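PDB 4UZG: surface protein SPB1 from Streptococcus agalactiae, which forms the backbone of the group B streptococcus pilus 2b, probably as the repeating subunit that sortases link into the fibre. Local coordinates for residues A[187-192]-A[224-229]. Numbering follows the deposited sequence.
Sequences AIFVLK and GIITIT. With EDO (1,2-ethanediol), chain C.
The backbone N of Thr229 donates a nearly straight hydrogen bond to O1 of 1,2-ethanediol, 2.9 Å long with an N-H...O angle of 174°. The diol probably came from the crystallisation liquor. It sits by strand 225-231, an outermost strand of its sheet within this chain, and its C1 lies 3.2 Å from Thr227 O. The core side of the same strand faces 188-192 across the interior of the prealbumin-like domain, a beta sandwich. The two strands belong to different sheets and run roughly the same way. Their CA atoms stay far apart, 8.7 Å for Phe189 and Ile226, and side chains from both strands meet between them.

Two apolar pairs make the contact. In the first, the delta methyl of Ile226 reaches the Phe189 side chain obliquely. Ile226 CD1 is 3.8 Å from Phe189 CD1 and 4.1 Å from Phe189 CB, so it rests near the root of the ring. Ile226 CG1 stands anti to its carbonyl carbon (chi1 -69°), and an extended second torsion (chi2 160°) carries CD1 across to the ring. The second pair lies two residues further along both strands, where Ile228 faces Leu191.

All four side chains are buried. Neighbouring strands help enclose them: Phe189 also touches Glu240 and Lys175, while Leu191 and Ile228 both touch Leu199. The contact is modest, with 157 Å² buried in total. It joins the sheet of 169-177 and 225-231 to that of 188-192 and 234-240. Ile228 holds its chain outstretched, and its CD1 stops 4.2 Å from Leu191 CD2.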
ATOM      1  N   ALA A 187     -13.137  15.693 -23.511  1.00  6.32           N
ATOM      2  CA  ALA A 187     -13.938  15.963 -22.314  1.00  6.33           C
ATOM      3  C   ALA A 187     -12.997  16.136 -21.130  1.00  6.16           C
ATOM      4  O   ALA A 187     -11.976  15.458 -21.054  1.00  7.73           O
ATOM      5  CB  ALA A 187     -14.869  14.808 -22.038  1.00  7.51           C
ATOM      6  N   ILE A 188     -13.353  17.034 -20.215  1.00  5.70           N
ATOM      7  CA  ILE A 188     -12.558  17.275 -19.028  1.00  6.14           C
ATOM      8  C   ILE A 188     -13.348  16.815 -17.810  1.00  5.82           C
ATOM      9  O   ILE A 188     -14.504  17.223 -17.628  1.00  6.81           O
ATOM     10  CB  ILE A 188     -12.149  18.756 -18.859  1.00  6.58           C
ATOM     11  CG1 ILE A 188     -11.422  19.238 -20.123  1.00  7.66           C
ATOM     12  CG2 ILE A 188     -11.293  18.948 -17.600  1.00  8.04           C
ATOM     13  CD1 ILE A 188     -11.084  20.706 -20.109  1.00  9.14           C
ATOM     14  N   PHE A 189     -12.714  15.994 -16.973  1.00  6.00           N
ATOM     15  CA  PHE A 189     -13.287  15.514 -15.716  1.00  5.80           C
ATOM     16  C   PHE A 189     -12.389  15.849 -14.552  1.00  5.54           C
ATOM     17  O   PHE A 189     -11.157  15.928 -14.679  1.00  6.45           O
ATOM     18  CB  PHE A 189     -13.443  13.989 -15.752  1.00  7.02           C
ATOM     19  CG  PHE A 189     -14.584  13.501 -16.605  1.00  6.83           C
ATOM     20  CD1 PHE A 189     -14.432  13.356 -17.980  1.00  8.96           C
ATOM     21  CD2 PHE A 189     -15.823  13.230 -16.059  1.00  7.15           C
ATOM     22  CE1 PHE A 189     -15.468  12.917 -18.756  1.00 10.02           C
ATOM     23  CE2 PHE A 189     -16.864  12.805 -16.848  1.00  9.15           C
ATOM     24  CZ  PHE A 189     -16.700  12.664 -18.201  1.00 10.04           C
ATOM     25  N   VAL A 190     -13.021  15.976 -13.392  1.00  5.69           N
ATOM     26  CA  VAL A 190     -12.359  15.879 -12.107  1.00  5.59           C
ATOM     27  C   VAL A 190     -12.986  14.711 -11.342  1.00  5.65           C
ATOM     28  O   VAL A 190     -14.102  14.281 -11.651  1.00  6.32           O
ATOM     29  CB  VAL A 190     -12.428  17.203 -11.308  1.00  6.68           C
ATOM     30  CG1 VAL A 190     -11.693  18.302 -12.050  1.00  7.31           C
ATOM     31  CG2 VAL A 190     -13.855  17.622 -10.985  1.00  6.69           C
ATOM     32  N   LEU A 191     -12.249  14.202 -10.364  1.00  5.81           N
ATOM     33  CA  LEU A 191     -12.703  13.073  -9.550  1.00  5.52           C
ATOM     34  C   LEU A 191     -13.024  13.558  -8.145  1.00  5.23           C
ATOM     35  O   LEU A 191     -12.194  14.188  -7.493  1.00  5.77           O
ATOM     36  CB  LEU A 191     -11.643  11.979  -9.488  1.00  6.22           C
ATOM     37  CG  LEU A 191     -12.122  10.657  -8.867  1.00  6.99           C
ATOM     38  CD1 LEU A 191     -13.109   9.969  -9.767  1.00  7.86           C
ATOM     39  CD2 LEU A 191     -10.933   9.738  -8.574  1.00  7.83           C
ATOM     40  N   LYS A 192     -14.227  13.254  -7.688  1.00  5.52           N
ATOM     41  CA  LYS A 192     -14.657  13.537  -6.328  1.00  5.28           C
ATOM     42  C   LYS A 192     -14.683  12.247  -5.510  1.00  5.34           C
ATOM     43  O   LYS A 192     -14.986  11.163  -6.045  1.00  6.30           O
ATOM     44  CB  LYS A 192     -16.056  14.162  -6.400  1.00  7.45           C
ATOM     45  CG  LYS A 192     -16.557  14.910  -5.195  1.00  9.07           C
ATOM     46  CD  LYS A 192     -17.936  15.487  -5.418  1.00 11.60           C
ATOM     47  CE  LYS A 192     -18.388  16.285  -4.230  1.00 13.55           C
ATOM     48  NZ  LYS A 192     -19.698  16.884  -4.499  1.00 15.78           N
ATOM     49  N   GLY A 224     -10.791   8.335 -26.228  1.00  8.45           N
ATOM     50  CA  GLY A 224     -11.891   8.543 -25.288  1.00  8.34           C
ATOM     51  C   GLY A 224     -11.581   8.221 -23.831  1.00  7.55           C
ATOM     52  O   GLY A 224     -12.485   8.228 -23.009  1.00  8.72           O
ATOM     53  N   ILE A 225     -10.330   7.941 -23.505  1.00  7.24           N
ATOM     54  CA  ILE A 225      -9.984   7.371 -22.209  1.00  6.94           C
ATOM     55  C   ILE A 225      -9.270   8.370 -21.305  1.00  6.62           C
ATOM     56  O   ILE A 225      -8.424   9.164 -21.755  1.00  6.83           O
ATOM     57  CB  ILE A 225      -9.087   6.128 -22.394  1.00  8.81           C
ATOM     58  CG1 ILE A 225      -9.793   5.048 -23.215  1.00 12.68           C
ATOM     59  CG2 ILE A 225      -8.592   5.590 -21.052  1.00  9.42           C
ATOM     60  CD1 ILE A 225     -11.000   4.521 -22.583  1.00 16.29           C
ATOM     61  N   ILE A 226      -9.573   8.265 -20.007  1.00  6.92           N
ATOM     62  CA  ILE A 226      -8.757   8.788 -18.912  1.00  6.83           C
ATOM     63  C   ILE A 226      -8.408   7.604 -18.019  1.00  6.51           C
ATOM     64  O   ILE A 226      -9.300   6.829 -17.656  1.00  7.66           O
ATOM     65  CB  ILE A 226      -9.552   9.797 -18.054  1.00  7.11           C
ATOM     66  CG1 ILE A 226      -9.827  11.084 -18.835  1.00  6.80           C
ATOM     67  CG2 ILE A 226      -8.809  10.132 -16.742  1.00  8.03           C
ATOM     68  CD1 ILE A 226     -10.965  11.900 -18.264  1.00  7.82           C
ATOM     69  N   THR A 227      -7.140   7.501 -17.609  1.00  6.15           N
ATOM     70  CA  THR A 227      -6.744   6.505 -16.617  1.00  6.22           C
ATOM     71  C   THR A 227      -6.264   7.205 -15.364  1.00  6.71           C
ATOM     72  O   THR A 227      -5.361   8.042 -15.419  1.00  8.00           O
ATOM     73  CB  THR A 227      -5.650   5.573 -17.176  1.00  8.17           C
ATOM     74  OG1 THR A 227      -6.100   4.989 -18.398  1.00  9.08           O
ATOM     75  CG2 THR A 227      -5.334   4.466 -16.202  1.00  9.57           C
ATOM     76  N   ILE A 228      -6.839   6.840 -14.219  1.00  5.81           N
ATOM     77  CA  ILE A 228      -6.400   7.330 -12.912  1.00  5.89           C
ATOM     78  C   ILE A 228      -5.943   6.121 -12.123  1.00  5.72           C
ATOM     79  O   ILE A 228      -6.741   5.240 -11.808  1.00  6.49           O
ATOM     80  CB  ILE A 228      -7.508   8.107 -12.163  1.00  6.55           C
ATOM     81  CG1 ILE A 228      -8.081   9.237 -13.038  1.00  7.83           C
ATOM     82  CG2 ILE A 228      -6.941   8.632 -10.857  1.00  7.56           C
ATOM     83  CD1 ILE A 228      -9.256   9.972 -12.420  1.00  8.37           C
ATOM     84  N   THR A 229      -4.645   6.059 -11.830  1.00  5.98           N
ATOM     85  CA  THR A 229      -4.041   4.888 -11.196  1.00  5.46           C
ATOM     86  C   THR A 229      -3.531   5.250  -9.824  1.00  5.44           C
ATOM     87  O   THR A 229      -2.774   6.204  -9.672  1.00  6.65           O
ATOM     88  CB  THR A 229      -2.872   4.380 -12.055  1.00  6.84           C
ATOM     89  OG1 THR A 229      -3.334   4.164 -13.387  1.00  7.89           O
ATOM     90  CG2 THR A 229      -2.268   3.106 -11.474  1.00  7.66           C
TER
HETATM   91  C1  EDO C1472      -2.517   8.167 -14.006  1.00 15.33           C
HETATM   92  O1  EDO C1472      -2.913   8.208 -12.640  1.00 12.02           O
HETATM   93  C2  EDO C1472      -1.010   8.324 -14.124  1.00 17.37           C
HETATM   94  O2  EDO C1472      -0.381   7.177 -13.545  1.00 16.96           O